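Local coordinates for EAL domain protein (Vibrio cholerae serotype O1, PDB 6IJ2) that degrades cyclic dinucleotides such as c-di-GMP and cGAMP as a standalone EAL-domain phosphodiesterase, held here with a pGpG product in its metal-bearing active site, at residues A[177-182]-A[211-216]. The protein carries 1 engineered substitution. Sequence-based numbering, arbitrary orientation.
Sequences IVKVDM and QPLAEG. With CA (calcium ion), chain I; nucleotides of chain B.
Glu215 and Lys179 meet at about a right angle where strands 177-180 and 211-214, neighbours in parallel, deliver their ends to the active site of the EAL barrel. With CG anti to the carbonyl carbon (chi1 -61°) and the rest of its chain extended, Glu215 runs past Val180 and Lys179 CB to a calcium ion. Its carboxylate chelates that ion with both oxygens, OE1 at 2.5 Å and OE2 at 2.3 Å; Asp158, Asp159 and OP3 of the 5'-phosphate of nucleotide G1 of chain B share the metal. A carboxylate suits this place because one side chain offers two oxygen donors that share a single negative charge. The root of Glu215 is fixed by its backbone N, which donates to Val180 O at 3.0 Å.

Lys179 combines an apolar methylene chain with a charged end. Bent at chi2 and chi3, it lies alongside Leu213, whose forked end suits the place by setting CD1 and CD2 against Lys179 CD, each at 3.5 Å. NZ forms a salt bridge with Glu128 and a hydrogen bond with Gln235, while a water accepting from NZ donates to Glu215 OE1. On the same face Ile177 CG2 packs 4.0 Å from Leu213 CB. Parallel pairing joins the backbones further: Val178 N donates to Gln211 O, Leu213 N to Val178 O, and Val180 N to Leu213 O at 2.8 Å.

Since Glu128 is a ligand of a second calcium ion, Lys179 links the two metal sites, directly on one side and through water on the other, while strand pairing and bidentate chelation together hold the Glu215 carboxylate against its metal beside the product phosphate.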
loop_
_atom_site.group_PDB
_atom_site.type_symbol
_atom_site.label_atom_id
_atom_site.label_comp_id
_atom_site.label_asym_id
_atom_site.label_seq_id
_atom_site.Cartn_x
_atom_site.Cartn_y
_atom_site.Cartn_z
ATOM N N ILE A 177 5.099 6.857 -15.049
ATOM C CA ILE A 177 5.980 5.811 -14.555
ATOM C C ILE A 177 5.528 5.401 -13.155
ATOM O O ILE A 177 5.010 6.214 -12.384
ATOM C CB ILE A 177 7.448 6.306 -14.572
ATOM C CG1 ILE A 177 7.978 6.247 -16.017
ATOM C CG2 ILE A 177 8.330 5.507 -13.636
ATOM C CD1 ILE A 177 9.327 6.884 -16.231
ATOM N N VAL A 178 5.685 4.119 -12.838
ATOM C CA VAL A 178 5.555 3.637 -11.462
ATOM C C VAL A 178 6.897 3.037 -11.079
ATOM O O VAL A 178 7.391 2.131 -11.763
ATOM C CB VAL A 178 4.408 2.628 -11.293
ATOM C CG1 VAL A 178 4.497 1.943 -9.927
ATOM C CG2 VAL A 178 3.089 3.349 -11.325
ATOM N N LYS A 179 7.518 3.589 -10.032
ATOM C CA LYS A 179 8.785 3.074 -9.521
ATOM C C LYS A 179 8.496 1.996 -8.491
ATOM O O LYS A 179 7.721 2.223 -7.561
ATOM C CB LYS A 179 9.625 4.193 -8.897
ATOM C CG LYS A 179 9.965 5.253 -9.930
ATOM C CD LYS A 179 11.469 5.565 -9.989
ATOM C CE LYS A 179 11.884 6.471 -8.929
ATOM N NZ LYS A 179 13.337 6.883 -9.009
ATOM N N VAL A 180 9.107 0.827 -8.657
ATOM C CA VAL A 180 8.828 -0.314 -7.782
ATOM C C VAL A 180 9.891 -0.362 -6.701
ATOM O O VAL A 180 11.090 -0.458 -6.998
ATOM C CB VAL A 180 8.773 -1.632 -8.567
ATOM C CG1 VAL A 180 8.510 -2.801 -7.595
ATOM C CG2 VAL A 180 7.677 -1.562 -9.610
ATOM N N ASP A 181 9.435 -0.346 -5.444
ATOM C CA ASP A 181 10.328 -0.279 -4.298
ATOM C C ASP A 181 11.304 -1.448 -4.308
ATOM O O ASP A 181 10.959 -2.568 -4.691
ATOM C CB ASP A 181 9.510 -0.302 -3.006
ATOM C CG ASP A 181 10.372 -0.198 -1.774
ATOM O OD1 ASP A 181 10.848 0.908 -1.478
ATOM O OD2 ASP A 181 10.587 -1.222 -1.104
ATOM N N MET A 182 12.522 -1.194 -3.829
ATOM C CA MET A 182 13.547 -2.231 -3.866
ATOM C C MET A 182 13.174 -3.445 -3.028
ATOM O O MET A 182 13.666 -4.549 -3.298
ATOM C CB MET A 182 14.888 -1.682 -3.390
ATOM C CG MET A 182 14.959 -1.293 -1.947
ATOM S SD MET A 182 16.639 -0.730 -1.604
ATOM C CE MET A 182 16.741 -1.181 0.118
ATOM N N GLN A 211 4.576 2.876 -17.386
ATOM C CA GLN A 211 5.900 2.304 -17.584
ATOM C C GLN A 211 6.536 1.947 -16.247
ATOM O O GLN A 211 6.664 2.826 -15.373
ATOM C CB GLN A 211 6.782 3.283 -18.351
ATOM C CG GLN A 211 8.154 2.764 -18.668
ATOM C CD GLN A 211 8.834 3.603 -19.752
ATOM O OE1 GLN A 211 8.579 4.802 -19.877
ATOM N NE2 GLN A 211 9.690 2.969 -20.538
ATOM N N PRO A 212 6.961 0.699 -16.045
ATOM C CA PRO A 212 7.575 0.325 -14.776
ATOM C C PRO A 212 9.041 0.691 -14.731
ATOM O O PRO A 212 9.718 0.793 -15.757
ATOM C CB PRO A 212 7.399 -1.198 -14.735
ATOM C CG PRO A 212 7.486 -1.581 -16.176
ATOM C CD PRO A 212 6.823 -0.461 -16.945
ATOM N N LEU A 213 9.519 0.889 -13.504
ATOM C CA LEU A 213 10.918 1.187 -13.232
ATOM C C LEU A 213 11.300 0.471 -11.947
ATOM O O LEU A 213 10.724 0.751 -10.894
ATOM C CB LEU A 213 11.128 2.696 -13.086
ATOM C CG LEU A 213 12.535 3.297 -13.059
ATOM C CD1 LEU A 213 12.438 4.798 -13.296
ATOM C CD2 LEU A 213 13.199 3.023 -11.709
ATOM N N ALA A 214 12.303 -0.398 -12.005
ATOM C CA ALA A 214 12.703 -1.159 -10.830
ATOM C C ALA A 214 13.780 -0.407 -10.057
ATOM O O ALA A 214 14.851 -0.116 -10.607
ATOM C CB ALA A 214 13.197 -2.551 -11.238
ATOM N N GLU A 215 13.496 -0.099 -8.789
ATOM C CA GLU A 215 14.415 0.603 -7.901
ATOM C C GLU A 215 15.310 -0.355 -7.124
ATOM O O GLU A 215 14.928 -1.482 -6.803
ATOM C CB GLU A 215 13.662 1.470 -6.889
ATOM C CG GLU A 215 12.795 2.579 -7.475
ATOM C CD GLU A 215 12.169 3.454 -6.387
ATOM O OE1 GLU A 215 12.162 4.681 -6.559
ATOM O OE2 GLU A 215 11.697 2.921 -5.350
ATOM N N GLY A 216 16.501 0.134 -6.787
ATOM C CA GLY A 216 17.352 -0.564 -5.841
ATOM C C GLY A 216 17.914 -1.884 -6.321
ATOM O O GLY A 216 18.147 -2.778 -5.499
HETATM CA CA CA I . 10.875 4.934 -4.478
ATOM O OP3 G B 1 12.722 5.810 -3.337
ATOM P P G B 1 13.231 6.864 -2.501
ATOM O OP1 G B 1 13.364 8.087 -3.231
ATOM O OP2 G B 1 12.397 6.872 -1.345
ATOM O "O5'" G B 1 14.638 6.313 -2.067
ATOM C "C5'" G B 1 15.846 6.818 -2.625
ATOM C "C4'" G B 1 17.024 6.359 -1.800
ATOM O "O4'" G B 1 17.434 5.049 -2.238
ATOM C "C3'" G B 1 18.282 7.232 -1.865
ATOM O "O3'" G B 1 18.825 7.521 -0.592
ATOM C "C2'" G B 1 19.271 6.360 -2.625
ATOM O "O2'" G B 1 20.614 6.501 -2.264
ATOM C "C1'" G B 1 18.824 4.969 -2.209
ATOM N N9 G B 1 19.245 3.934 -3.141
ATOM C C8 G B 1 19.357 4.045 -4.504
ATOM N N7 G B 1 19.749 2.943 -5.075
ATOM C C5 G B 1 19.893 2.048 -4.029
ATOM C C6 G B 1 20.289 0.687 -4.033
ATOM O O6 G B 1 20.612 -0.011 -4.984
ATOM N N1 G B 1 20.312 0.157 -2.751
ATOM C C2 G B 1 19.984 0.846 -1.614
ATOM N N2 G B 1 20.048 0.158 -0.478
ATOM N N3 G B 1 19.598 2.108 -1.598
ATOM C C4 G B 1 19.574 2.643 -2.831
HETATM O O HOH W 1 13.638 6.941 -6.045
HETATM O O HOH W 2 13.411 1.544 -3.408
HETATM O O HOH W 3 10.425 3.511 -2.685
#